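Local coordinates for protein ribose 5-phosphate isomerase B (Anaplasma phagocytophilum, PDB 4EM8) that probably catalyses the interconversion of ribose 5-phosphate and ribulose 5-phosphate, as a dimeric isomerase of the LacAB/RpiB family, at residues Asp15-Glu20 with Phe112-Ile117; Leu23-Tyr28 with Asp120-Val125; Arg9-Ser14 with Glu35-Gly40; Asp56-Val61 with Asn82-Ile87. All blocks are in the same frame, centred on the assembly; numbering follows the deposited sequence.

Contact 1. Residues Asp15-Glu20 with Phe112-Ile117; sequences DHAGVE and FGSRYI
G18 and S114 mark the closest backbone approach, their CA atoms 5.4 Å apart, where the turn leading into helix 19-31 passes the loop that leaves strand 109-113. S114 reaches across with its hydroxyl: OG lies 2.9 Å from A17 O and also packs on G18 CA. A chi1 of 62° sets OG between the backbone N and the carbonyl carbon of its own residue, and the same oxygen makes a weak hydrogen bond with C71 O. The R115 chain is extended from CG to NE, which carries the guanidinium over A17, whose CB sits 3.6 Å above one face of that group; the nearest atom pair is A17 CB to R115 NH2 at 3.7 Å. A water joins R115 and H16, accepting from R115 NH1 at 2.8 Å and lying 3.2 Å from H16 NE2. Within the turn, D15 OD1 takes weak hydrogen bonds from the backbone N atoms of A17 and G18. R142 of the second subunit packs on H16. D15, H16 and R115 are all predicted to bind D-ribulose 5-phosphate, consistent with a substrate pocket at the C-terminal ends of the parallel strands, typical of a Rossmann-like alpha/beta fold.

Contact 2. Residues Leu23-Tyr28 with Asp120-Val125; sequences LFLSAY and DTAQSV
Y28 and Q123 stack flat against each other between the two helices. Q123 CG stands over the centre of the Y28 ring, 3.4 Å from the centroid and 10° off the ring normal, a CH-pi contact. The amide continues over the same ring, its plane only 11° from the ring plane, so that Q123 CD lies 3.6 Å from Y28 CE1. One turn earlier, F24 meets the other end of this amide: F24 CZ is 3.6 Å from Q123 OE1, and D120 OD1 comes to 3.8 Å from the same CZ. The amide oxygen of Q123 and the carboxylate oxygen of D120 thus both approach F24 ring carbon, and no hydrogen bond joins the two segments. Nearer the sheet, L25 CD2 rests 3.8 Å from Q123 CA and touches A122 CB, apolar contact at the buried side of the interface.

The torsions explain this grouping. F24 and Y28 both hold CG trans to the backbone N, sending two rings from successive turns toward the same glutamine. The helix axes pass 10.4 Å apart at -47°, with L25 and Q123 nearest by their CA atoms. F112 of strand 109-113 touches both L25 and A122 from the sheet side, L126 extends the seam along helix 119-131, and S26 turns to V36 of strand 35-38, placing these neighbouring helices over one face of the parallel sheet.

Contact 3. Residues Arg9-Ser14 with Glu35-Gly40; sequences RVFLSS and EVFDCG
F37 lies beside F11 on the sheet, and its side chain can be followed outward atom by atom. CB touches the F11 ring first, 3.4 Å from F11 CD2. CG lies over the face of that ring, CD2 faces F11 CZ, and V10 O lies near the plane of the F37 ring, at its edge; the far atoms CE2 and CZ each come to 3.9 Å from R9 NH1. Matching first torsions near -64°, with each CG trans to its carbonyl carbon, point both rings the same way. The result is an offset stack with centroids 4.6 Å apart and planes at 14°. C39 SG adds a sulfur-aromatic contact at the F11 edge, while beyond F37 R9 NH1 forms a salt bridge with E35 OE1 at 2.9 Å; the carboxylate oxygen lies near the guanidinium plane but is itself met from above its own plane. R9 NE is hydrogen-bonded to S65 OG.

On the reverse face, L12 CD1 presses on V36 CG1 at 3.5 Å, tighter than usual for carbon. The backbones run parallel, and five hydrogen bonds alternate between them from V10 N to S14 N, the most linear being L12 N to F37 O (169°). D38 OD1 closes an Asx turn by accepting from G40 N, and D38 OD2 pairs with R22.

The two strands belong to a beta-alpha-beta unit: helix 19-31 covers the V10, L12 and V36 face, strand 66-71 flanks 9-14 on its other edge, and helix 55-58 lies against S13 and C39.

Contact 4. Residues Asp56-Val61 with Asn82-Ile87; sequences DVVREV and NRHKNI
V58 and I87 are the closest backbone neighbours, with CA atoms 6.8 Å apart, where the end region of helix 55-58 meets an irregular loop. That loop is shaped by a type I beta turn from H84 to I87, closed by the backbone bond from I87 N to H84 O. Across the contact I87 CD1 wedges between two valines, 3.6 Å from V58 CB and 3.6 Å from V61 CB, and CG1 of the same isoleucine packs along V58. With chi1 -60° and chi2 -58°, the isoleucine chain folds so that its terminal methyl meets both valines, approaching each side chain at about a right angle.

The loop follows helix 75-81 and leads into strand 89-91 of the parallel alpha/beta sheet, so the contact ties a short helix after strand 35-38 to the connection ahead of an outermost strand. V109 of strand 109-113 lies against both V61 and I87, carrying the apolar cluster onto the sheet.

V58 has a second partner. Its CG2 stands over the centre of the H84 ring, 3.8 Å from the centroid and 4° off the ring normal, a CH-pi contact almost directly above the face. N86 provides the polar link: ND2 gives a weak hydrogen bond to V58 O at 3.4 Å, with V61 O farther off at 3.8 Å. Segment 56-61 carries its own salt bridge, R59 NH1 to D56 OD1. R83 reaches the second subunit instead, where its guanidinium hydrogen-bonds N82 O, I87 O and L146 O of that chain.

Overall arrangement
Contact 1 is a surface contact, contacts 2 and 3 are partly buried, and contact 4 is buried. Helix 19-31 ties the first three together: contact 1 holds its start, contact 2 its middle, and contact 3 the strands before and after it. F112 of contact 1 and S26 of contact 2 carry the packing from one contact to the next. Contact 4 joins through V57 and E60, which touch S13 and F11, and stays about 10 Å from contacts 1 and 2 at the nearest atoms. Chemistry follows position: water and polar groups at the predicted substrate site, side-chain packing between helices, regular backbone bonding in the sheet, and mainly aliphatic packing, with one CH-pi contact and one weak hydrogen bond, in contact 4.

Contact 1. Residues Asp15-Glu20 with Phe112-Ile117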
loop_
_atom_site.group_PDB
_atom_site.type_symbol
_atom_site.label_atom_id
_atom_site.label_comp_id
_atom_site.label_asym_id
_atom_site.label_seq_id
_atom_site.Cartn_x
_atom_site.Cartn_y
_atom_site.Cartn_z
ATOM N N ASP A 15 -2.088 5.764 15.284
ATOM C CA ASP A 15 -1.986 4.981 16.491
ATOM C C ASP A 15 -0.932 5.652 17.373
ATOM O O ASP A 15 -0.476 6.778 17.098
ATOM C CB ASP A 15 -1.731 3.479 16.196
ATOM C CG ASP A 15 -0.348 3.183 15.692
ATOM O OD1 ASP A 15 0.468 4.103 15.545
ATOM O OD2 ASP A 15 -0.074 1.989 15.421
ATOM N N HIS A 16 -0.576 4.992 18.458
ATOM C CA HIS A 16 0.314 5.603 19.435
ATOM C C HIS A 16 1.660 5.913 18.839
ATOM O O HIS A 16 2.275 6.895 19.221
ATOM C CB HIS A 16 0.499 4.659 20.617
ATOM C CG HIS A 16 0.848 3.273 20.202
ATOM N ND1 HIS A 16 -0.055 2.430 19.668
ATOM C CD2 HIS A 16 2.060 2.594 20.223
ATOM C CE1 HIS A 16 0.541 1.255 19.388
ATOM N NE2 HIS A 16 1.834 1.359 19.716
ATOM N N ALA A 17 2.126 5.082 17.900
ATOM C CA ALA A 17 3.461 5.262 17.294
ATOM C C ALA A 17 3.523 6.554 16.483
ATOM O O ALA A 17 4.563 7.214 16.402
ATOM C CB ALA A 17 3.808 4.066 16.391
ATOM N N GLY A 18 2.385 6.919 15.904
ATOM C CA GLY A 18 2.291 8.039 14.975
ATOM C C GLY A 18 1.919 9.392 15.538
ATOM O O GLY A 18 1.837 10.351 14.778
ATOM N N VAL A 19 1.698 9.489 16.849
ATOM C CA VAL A 19 1.161 10.734 17.467
ATOM C C VAL A 19 2.054 11.944 17.216
ATOM O O VAL A 19 1.584 12.985 16.730
ATOM C CB VAL A 19 0.901 10.555 18.981
ATOM C CG1 VAL A 19 0.597 11.893 19.642
ATOM C CG2 VAL A 19 -0.223 9.529 19.228
ATOM N N GLU A 20 3.343 11.817 17.513
ATOM C CA GLU A 20 4.278 12.928 17.349
ATOM C C GLU A 20 4.330 13.419 15.885
ATOM O O GLU A 20 4.221 14.608 15.631
ATOM C CB GLU A 20 5.670 12.522 17.866
ATOM C CG GLU A 20 6.785 13.517 17.598
ATOM C CD GLU A 20 8.078 13.200 18.359
ATOM O OE1 GLU A 20 8.096 12.234 19.165
ATOM O OE2 GLU A 20 9.081 13.942 18.152
ATOM N N PHE A 112 2.049 7.142 6.295
ATOM C CA PHE A 112 3.450 7.205 6.709
ATOM C C PHE A 112 3.759 6.153 7.771
ATOM O O PHE A 112 2.881 5.768 8.526
ATOM C CB PHE A 112 3.767 8.546 7.377
ATOM C CG PHE A 112 3.789 9.690 6.447
ATOM C CD1 PHE A 112 4.831 9.830 5.566
ATOM C CD2 PHE A 112 2.810 10.683 6.511
ATOM C CE1 PHE A 112 4.872 10.891 4.698
ATOM C CE2 PHE A 112 2.854 11.759 5.661
ATOM C CZ PHE A 112 3.901 11.869 4.764
ATOM N N GLY A 113 5.033 5.777 7.835
ATOM C CA GLY A 113 5.613 4.888 8.845
ATOM C C GLY A 113 6.478 5.758 9.713
ATOM O O GLY A 113 7.645 6.046 9.367
ATOM N N SER A 114 5.929 6.152 10.868
ATOM C CA SER A 114 6.551 7.161 11.721
ATOM C C SER A 114 7.900 6.705 12.257
ATOM O O SER A 114 8.759 7.532 12.515
ATOM C CB SER A 114 5.634 7.520 12.897
ATOM O OG SER A 114 5.393 6.360 13.724
ATOM N N ARG A 115 8.093 5.395 12.418
ATOM C CA ARG A 115 9.364 4.878 12.915
ATOM C C ARG A 115 10.470 4.779 11.873
ATOM O O ARG A 115 11.578 4.459 12.218
ATOM C CB ARG A 115 9.143 3.514 13.601
ATOM C CG ARG A 115 8.397 3.683 14.900
ATOM C CD ARG A 115 8.084 2.374 15.574
ATOM N NE ARG A 115 7.408 2.600 16.860
ATOM C CZ ARG A 115 6.585 1.731 17.455
ATOM N NH1 ARG A 115 6.327 0.561 16.900
ATOM N NH2 ARG A 115 6.029 2.033 18.624
ATOM N N TYR A 116 10.167 5.077 10.625
ATOM C CA TYR A 116 11.068 4.884 9.499
ATOM C C TYR A 116 11.239 6.139 8.621
ATOM O O TYR A 116 12.008 6.101 7.657
ATOM C CB TYR A 116 10.586 3.685 8.643
ATOM C CG TYR A 116 10.650 2.400 9.430
ATOM C CD1 TYR A 116 11.827 1.670 9.498
ATOM C CD2 TYR A 116 9.570 1.969 10.192
ATOM C CE1 TYR A 116 11.920 0.524 10.271
ATOM C CE2 TYR A 116 9.650 0.809 10.957
ATOM C CZ TYR A 116 10.821 0.089 10.985
ATOM O OH TYR A 116 10.923 -1.040 11.760
ATOM N N ILE A 117 10.551 7.245 8.934
ATOM C CA ILE A 117 10.700 8.483 8.147
ATOM C C ILE A 117 10.955 9.662 9.084
ATOM O O ILE A 117 10.342 9.769 10.154
ATOM C CB ILE A 117 9.465 8.702 7.273
ATOM C CG1 ILE A 117 9.707 9.828 6.269
ATOM C CG2 ILE A 117 8.244 8.996 8.127
ATOM C CD1 ILE A 117 8.648 9.864 5.200
HETATM O O HOH W 1 3.657 -0.183 17.512
#

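Contact 2. Residues Leu23-Tyr28 with Asp120-Val125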
loop_
_atom_site.group_PDB
_atom_site.type_symbol
_atom_site.label_atom_id
_atom_site.label_comp_id
_atom_site.label_asym_id
_atom_site.label_seq_id
_atom_site.Cartn_x
_atom_site.Cartn_y
_atom_site.Cartn_z
ATOM N N LEU A 23 1.032 15.239 14.880
ATOM C CA LEU A 23 0.853 16.592 15.422
ATOM C C LEU A 23 1.781 17.576 14.677
ATOM O O LEU A 23 1.377 18.709 14.376
ATOM C CB LEU A 23 1.093 16.616 16.937
ATOM C CG LEU A 23 0.119 15.832 17.842
ATOM C CD1 LEU A 23 0.580 15.911 19.303
ATOM C CD2 LEU A 23 -1.338 16.285 17.715
ATOM N N PHE A 24 2.987 17.108 14.328
ATOM C CA PHE A 24 3.928 17.867 13.491
ATOM C C PHE A 24 3.337 18.214 12.111
ATOM O O PHE A 24 3.414 19.382 11.666
ATOM C CB PHE A 24 5.246 17.091 13.336
ATOM C CG PHE A 24 6.298 17.811 12.509
ATOM C CD1 PHE A 24 7.074 18.826 13.064
ATOM C CD2 PHE A 24 6.490 17.479 11.162
ATOM C CE1 PHE A 24 8.037 19.485 12.310
ATOM C CE2 PHE A 24 7.450 18.136 10.396
ATOM C CZ PHE A 24 8.221 19.138 10.972
ATOM N N LEU A 25 2.761 17.215 11.430
ATOM C CA LEU A 25 2.186 17.439 10.111
ATOM C C LEU A 25 0.873 18.224 10.180
ATOM O O LEU A 25 0.576 18.963 9.260
ATOM C CB LEU A 25 2.025 16.144 9.318
ATOM C CG LEU A 25 3.310 15.365 9.080
ATOM C CD1 LEU A 25 3.001 13.943 8.578
ATOM C CD2 LEU A 25 4.253 16.112 8.146
ATOM N N SER A 26 0.121 18.108 11.276
ATOM C CA SER A 26 -1.087 18.906 11.426
ATOM C C SER A 26 -0.746 20.395 11.536
ATOM O O SER A 26 -1.410 21.224 10.904
ATOM C CB SER A 26 -1.962 18.435 12.618
ATOM O OG SER A 26 -2.342 17.064 12.469
ATOM N N ALA A 27 0.281 20.728 12.325
ATOM C CA ALA A 27 0.740 22.115 12.471
ATOM C C ALA A 27 1.275 22.660 11.143
ATOM O O ALA A 27 1.024 23.812 10.798
ATOM C CB ALA A 27 1.801 22.225 13.553
ATOM N N TYR A 28 1.996 21.820 10.394
ATOM C CA TYR A 28 2.467 22.200 9.065
ATOM C C TYR A 28 1.292 22.581 8.163
ATOM O O TYR A 28 1.257 23.677 7.580
ATOM C CB TYR A 28 3.269 21.059 8.445
ATOM C CG TYR A 28 3.714 21.309 7.027
ATOM C CD1 TYR A 28 4.650 22.299 6.738
ATOM C CD2 TYR A 28 3.227 20.536 5.970
ATOM C CE1 TYR A 28 5.053 22.537 5.446
ATOM C CE2 TYR A 28 3.660 20.741 4.670
ATOM C CZ TYR A 28 4.560 21.744 4.413
ATOM O OH TYR A 28 4.967 21.994 3.137
ATOM N N ASP A 120 11.085 15.973 8.727
ATOM C CA ASP A 120 11.294 16.925 7.653
ATOM C C ASP A 120 11.078 16.262 6.288
ATOM O O ASP A 120 10.492 16.864 5.411
ATOM C CB ASP A 120 12.694 17.577 7.757
ATOM C CG ASP A 120 12.789 18.585 8.919
ATOM O OD1 ASP A 120 11.762 18.865 9.576
ATOM O OD2 ASP A 120 13.892 19.099 9.179
ATOM N N THR A 121 11.510 15.015 6.119
ATOM C CA THR A 121 11.242 14.319 4.877
ATOM C C THR A 121 9.729 14.081 4.741
ATOM O O THR A 121 9.157 14.295 3.661
ATOM C CB THR A 121 11.993 12.982 4.752
ATOM O OG1 THR A 121 13.367 13.177 5.084
ATOM C CG2 THR A 121 11.878 12.433 3.317
ATOM N N ALA A 122 9.077 13.701 5.838
ATOM C CA ALA A 122 7.623 13.483 5.801
ATOM C C ALA A 122 6.876 14.740 5.346
ATOM O O ALA A 122 5.907 14.662 4.596
ATOM C CB ALA A 122 7.110 13.024 7.145
ATOM N N GLN A 123 7.347 15.898 5.791
ATOM C CA GLN A 123 6.732 17.163 5.414
ATOM C C GLN A 123 6.872 17.428 3.888
ATOM O O GLN A 123 5.923 17.890 3.254
ATOM C CB GLN A 123 7.372 18.287 6.254
ATOM C CG GLN A 123 7.040 19.705 5.856
ATOM C CD GLN A 123 8.023 20.695 6.482
ATOM O OE1 GLN A 123 8.176 20.738 7.704
ATOM N NE2 GLN A 123 8.707 21.466 5.645
ATOM N N SER A 124 8.055 17.141 3.312
ATOM C CA SER A 124 8.237 17.234 1.843
ATOM C C SER A 124 7.300 16.289 1.105
ATOM O O SER A 124 6.690 16.688 0.099
ATOM C CB SER A 124 9.677 16.979 1.412
ATOM O OG SER A 124 10.545 17.793 2.171
ATOM N N VAL A 125 7.140 15.066 1.633
ATOM C CA VAL A 125 6.284 14.065 0.988
ATOM C C VAL A 125 4.824 14.493 0.953
ATOM O O VAL A 125 4.168 14.429 -0.099
ATOM C CB VAL A 125 6.404 12.672 1.623
ATOM C CG1 VAL A 125 5.423 11.692 0.963
ATOM C CG2 VAL A 125 7.813 12.170 1.456
#

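Contact 3. Residues Arg9-Ser14 with Glu35-Gly40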
loop_
_atom_site.group_PDB
_atom_site.type_symbol
_atom_site.label_atom_id
_atom_site.label_comp_id
_atom_site.label_asym_id
_atom_site.label_seq_id
_atom_site.Cartn_x
_atom_site.Cartn_y
_atom_site.Cartn_z
ATOM N N ARG A 9 -8.540 20.734 2.801
ATOM C CA ARG A 9 -9.090 20.060 3.954
ATOM C C ARG A 9 -8.368 18.716 4.097
ATOM O O ARG A 9 -8.262 17.972 3.123
ATOM C CB ARG A 9 -10.595 19.811 3.772
ATOM C CG ARG A 9 -11.451 21.071 3.743
ATOM C CD ARG A 9 -12.803 20.859 3.060
ATOM N NE ARG A 9 -13.541 19.739 3.642
ATOM C CZ ARG A 9 -14.161 19.767 4.822
ATOM N NH1 ARG A 9 -14.156 20.871 5.572
ATOM N NH2 ARG A 9 -14.809 18.685 5.253
ATOM N N VAL A 10 -7.897 18.420 5.304
ATOM C CA VAL A 10 -7.237 17.160 5.573
ATOM C C VAL A 10 -7.683 16.599 6.919
ATOM O O VAL A 10 -7.789 17.326 7.915
ATOM C CB VAL A 10 -5.695 17.339 5.543
ATOM C CG1 VAL A 10 -4.969 16.012 5.773
ATOM C CG2 VAL A 10 -5.276 17.921 4.202
ATOM N N PHE A 11 -7.946 15.300 6.928
ATOM C CA PHE A 11 -8.218 14.561 8.143
ATOM C C PHE A 11 -7.028 13.639 8.459
ATOM O O PHE A 11 -6.546 12.847 7.602
ATOM C CB PHE A 11 -9.534 13.762 8.000
ATOM C CG PHE A 11 -10.760 14.625 7.811
ATOM C CD1 PHE A 11 -11.031 15.225 6.580
ATOM C CD2 PHE A 11 -11.675 14.820 8.868
ATOM C CE1 PHE A 11 -12.158 16.036 6.420
ATOM C CE2 PHE A 11 -12.814 15.617 8.709
ATOM C CZ PHE A 11 -13.061 16.222 7.480
ATOM N N LEU A 12 -6.563 13.705 9.701
ATOM C CA LEU A 12 -5.367 12.966 10.089
ATOM C C LEU A 12 -5.639 12.054 11.258
ATOM O O LEU A 12 -6.347 12.437 12.191
ATOM C CB LEU A 12 -4.263 13.930 10.479
ATOM C CG LEU A 12 -3.747 14.890 9.385
ATOM C CD1 LEU A 12 -4.348 16.294 9.552
ATOM C CD2 LEU A 12 -2.218 14.972 9.403
ATOM N N SER A 13 -5.073 10.853 11.219
ATOM C CA SER A 13 -5.107 9.990 12.380
ATOM C C SER A 13 -3.878 9.124 12.505
ATOM O O SER A 13 -3.139 8.906 11.541
ATOM C CB SER A 13 -6.383 9.122 12.418
ATOM O OG SER A 13 -6.262 7.995 11.601
ATOM N N SER A 14 -3.686 8.624 13.724
ATOM C CA SER A 14 -2.643 7.695 14.015
ATOM C C SER A 14 -2.952 6.767 15.178
ATOM O O SER A 14 -3.942 6.927 15.940
ATOM C CB SER A 14 -1.343 8.461 14.344
ATOM O OG SER A 14 -1.406 8.993 15.661
ATOM N N GLU A 35 -7.708 23.583 6.326
ATOM C CA GLU A 35 -8.536 23.121 7.422
ATOM C C GLU A 35 -8.022 21.756 7.819
ATOM O O GLU A 35 -7.930 20.866 6.982
ATOM C CB GLU A 35 -9.972 22.933 7.001
ATOM C CG GLU A 35 -10.785 24.187 6.854
ATOM C CD GLU A 35 -12.258 23.856 6.955
ATOM O OE1 GLU A 35 -12.846 23.431 5.928
ATOM O OE2 GLU A 35 -12.808 24.000 8.072
ATOM N N VAL A 36 -7.723 21.584 9.097
ATOM C CA VAL A 36 -7.091 20.367 9.578
ATOM C C VAL A 36 -7.910 19.715 10.682
ATOM O O VAL A 36 -8.269 20.361 11.668
ATOM C CB VAL A 36 -5.659 20.672 10.085
ATOM C CG1 VAL A 36 -5.078 19.470 10.812
ATOM C CG2 VAL A 36 -4.772 21.084 8.918
ATOM N N PHE A 37 -8.192 18.429 10.528
ATOM C CA PHE A 37 -9.099 17.739 11.444
ATOM C C PHE A 37 -8.377 16.541 12.083
ATOM O O PHE A 37 -8.030 15.572 11.391
ATOM C CB PHE A 37 -10.358 17.311 10.696
ATOM C CG PHE A 37 -11.169 18.470 10.173
ATOM C CD1 PHE A 37 -12.174 19.046 10.951
ATOM C CD2 PHE A 37 -10.928 18.994 8.900
ATOM C CE1 PHE A 37 -12.920 20.118 10.472
ATOM C CE2 PHE A 37 -11.667 20.069 8.416
ATOM C CZ PHE A 37 -12.662 20.632 9.205
ATOM N N ASP A 38 -8.126 16.643 13.385
ATOM C CA ASP A 38 -7.428 15.600 14.174
ATOM C C ASP A 38 -8.435 14.538 14.560
ATOM O O ASP A 38 -9.392 14.846 15.264
ATOM C CB ASP A 38 -6.824 16.230 15.445
ATOM C CG ASP A 38 -6.012 15.240 16.294
ATOM O OD1 ASP A 38 -6.286 14.033 16.278
ATOM O OD2 ASP A 38 -5.117 15.688 17.032
ATOM N N CYS A 39 -8.236 13.301 14.098
ATOM C CA CYS A 39 -9.152 12.188 14.409
ATOM C C CYS A 39 -8.557 11.131 15.357
ATOM O O CYS A 39 -8.935 9.956 15.324
ATOM C CB CYS A 39 -9.600 11.526 13.116
ATOM S SG CYS A 39 -10.412 12.686 11.995
ATOM N N GLY A 40 -7.616 11.552 16.189
ATOM C CA GLY A 40 -7.031 10.673 17.205
ATOM C C GLY A 40 -5.904 9.818 16.614
ATOM O O GLY A 40 -5.636 9.908 15.432
#

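Contact 4. Residues Asp56-Val61 with Asn82-Ile87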
loop_
_atom_site.group_PDB
_atom_site.type_symbol
_atom_site.label_atom_id
_atom_site.label_comp_id
_atom_site.label_asym_id
_atom_site.label_seq_id
_atom_site.Cartn_x
_atom_site.Cartn_y
_atom_site.Cartn_z
ATOM N N ASP A 56 -12.863 7.073 10.925
ATOM C CA ASP A 56 -13.202 8.481 10.999
ATOM C C ASP A 56 -12.559 9.337 9.919
ATOM O O ASP A 56 -13.102 10.387 9.563
ATOM C CB ASP A 56 -12.801 9.036 12.355
ATOM C CG ASP A 56 -13.805 8.727 13.429
ATOM O OD1 ASP A 56 -14.895 8.175 13.142
ATOM O OD2 ASP A 56 -13.489 9.055 14.583
ATOM N N VAL A 57 -11.402 8.906 9.423
ATOM C CA VAL A 57 -10.720 9.607 8.356
ATOM C C VAL A 57 -11.362 9.260 7.016
ATOM O O VAL A 57 -11.813 10.150 6.277
ATOM C CB VAL A 57 -9.211 9.270 8.404
ATOM C CG1 VAL A 57 -8.443 9.787 7.190
ATOM C CG2 VAL A 57 -8.600 9.868 9.665
ATOM N N VAL A 58 -11.441 7.970 6.703
ATOM C CA VAL A 58 -11.937 7.555 5.389
ATOM C C VAL A 58 -13.407 7.959 5.148
ATOM O O VAL A 58 -13.794 8.232 4.009
ATOM C CB VAL A 58 -11.773 6.043 5.148
ATOM C CG1 VAL A 58 -10.306 5.672 5.327
ATOM C CG2 VAL A 58 -12.708 5.205 6.025
ATOM N N ARG A 59 -14.192 8.039 6.218
ATOM C CA ARG A 59 -15.591 8.546 6.136
ATOM C C ARG A 59 -15.615 9.955 5.562
ATOM O O ARG A 59 -16.571 10.319 4.916
ATOM C CB ARG A 59 -16.264 8.602 7.518
ATOM C CG ARG A 59 -17.457 7.656 7.689
ATOM C CD ARG A 59 -18.262 7.895 8.969
ATOM N NE ARG A 59 -17.540 7.556 10.209
ATOM C CZ ARG A 59 -17.269 6.316 10.647
ATOM N NH1 ARG A 59 -16.621 6.157 11.794
ATOM N NH2 ARG A 59 -17.620 5.227 9.957
ATOM N N GLU A 60 -14.567 10.750 5.814
ATOM C CA GLU A 60 -14.581 12.158 5.420
ATOM C C GLU A 60 -13.842 12.466 4.116
ATOM O O GLU A 60 -13.936 13.573 3.602
ATOM C CB GLU A 60 -14.014 13.044 6.541
ATOM C CG GLU A 60 -14.709 12.886 7.891
ATOM C CD GLU A 60 -16.145 13.352 7.891
ATOM O OE1 GLU A 60 -16.875 12.952 8.814
ATOM O OE2 GLU A 60 -16.562 14.103 6.976
ATOM N N VAL A 61 -13.107 11.495 3.591
ATOM C CA VAL A 61 -12.311 11.694 2.371
ATOM C C VAL A 61 -13.194 11.873 1.129
ATOM O O VAL A 61 -14.208 11.197 0.983
ATOM C CB VAL A 61 -11.304 10.535 2.183
ATOM C CG1 VAL A 61 -10.588 10.631 0.835
ATOM C CG2 VAL A 61 -10.307 10.552 3.325
ATOM N N ASN A 82 -7.472 0.980 2.312
ATOM C CA ASN A 82 -7.874 0.521 0.982
ATOM C C ASN A 82 -8.964 -0.536 0.973
ATOM O O ASN A 82 -9.372 -1.009 -0.088
ATOM C CB ASN A 82 -6.659 0.100 0.174
ATOM C CG ASN A 82 -5.910 1.296 -0.320
ATOM O OD1 ASN A 82 -6.549 2.267 -0.734
ATOM N ND2 ASN A 82 -4.565 1.272 -0.257
ATOM N N ARG A 83 -9.429 -0.881 2.159
ATOM C CA ARG A 83 -10.674 -1.650 2.343
ATOM C C ARG A 83 -11.906 -0.933 1.791
ATOM O O ARG A 83 -12.885 -1.594 1.467
ATOM C CB ARG A 83 -10.896 -1.997 3.837
ATOM C CG ARG A 83 -9.856 -2.928 4.439
ATOM C CD ARG A 83 -10.172 -4.370 4.164
ATOM N NE ARG A 83 -9.271 -5.302 4.857
ATOM C CZ ARG A 83 -8.116 -5.791 4.369
ATOM N NH1 ARG A 83 -7.662 -5.434 3.171
ATOM N NH2 ARG A 83 -7.419 -6.689 5.079
ATOM N N HIS A 84 -11.850 0.397 1.666
ATOM C CA HIS A 84 -12.990 1.207 1.234
ATOM C C HIS A 84 -12.854 1.664 -0.208
ATOM O O HIS A 84 -11.800 2.179 -0.643
ATOM C CB HIS A 84 -13.134 2.401 2.182
ATOM C CG HIS A 84 -13.087 2.010 3.633
ATOM N ND1 HIS A 84 -14.201 1.841 4.368
ATOM C CD2 HIS A 84 -12.007 1.681 4.463
ATOM C CE1 HIS A 84 -13.858 1.440 5.614
ATOM N NE2 HIS A 84 -12.507 1.362 5.672
ATOM N N LYS A 85 -13.931 1.476 -0.964
ATOM C CA LYS A 85 -13.937 1.761 -2.412
ATOM C C LYS A 85 -13.747 3.233 -2.820
ATOM O O LYS A 85 -13.401 3.510 -3.971
ATOM C CB LYS A 85 -15.212 1.192 -3.066
ATOM C CG LYS A 85 -15.351 -0.321 -2.889
ATOM C CD LYS A 85 -16.482 -0.955 -3.691
ATOM C CE LYS A 85 -16.355 -2.487 -3.661
ATOM N NZ LYS A 85 -17.151 -3.197 -4.691
ATOM N N ASN A 86 -13.964 4.170 -1.908
ATOM C CA ASN A 86 -13.790 5.598 -2.226
ATOM C C ASN A 86 -12.341 6.028 -1.946
ATOM O O ASN A 86 -11.994 7.142 -2.239
ATOM C CB ASN A 86 -14.733 6.497 -1.410
ATOM C CG ASN A 86 -14.572 6.321 0.098
ATOM O OD1 ASN A 86 -14.388 5.212 0.579
ATOM N ND2 ASN A 86 -14.655 7.424 0.853
ATOM N N ILE A 87 -11.546 5.138 -1.348
ATOM C CA ILE A 87 -10.225 5.446 -0.859
ATOM C C ILE A 87 -9.160 4.847 -1.742
ATOM O O ILE A 87 -9.217 3.652 -2.145
ATOM C CB ILE A 87 -10.005 4.906 0.567
ATOM C CG1 ILE A 87 -11.015 5.494 1.574
ATOM C CG2 ILE A 87 -8.580 5.193 1.023
ATOM C CD1 ILE A 87 -11.045 7.016 1.714
#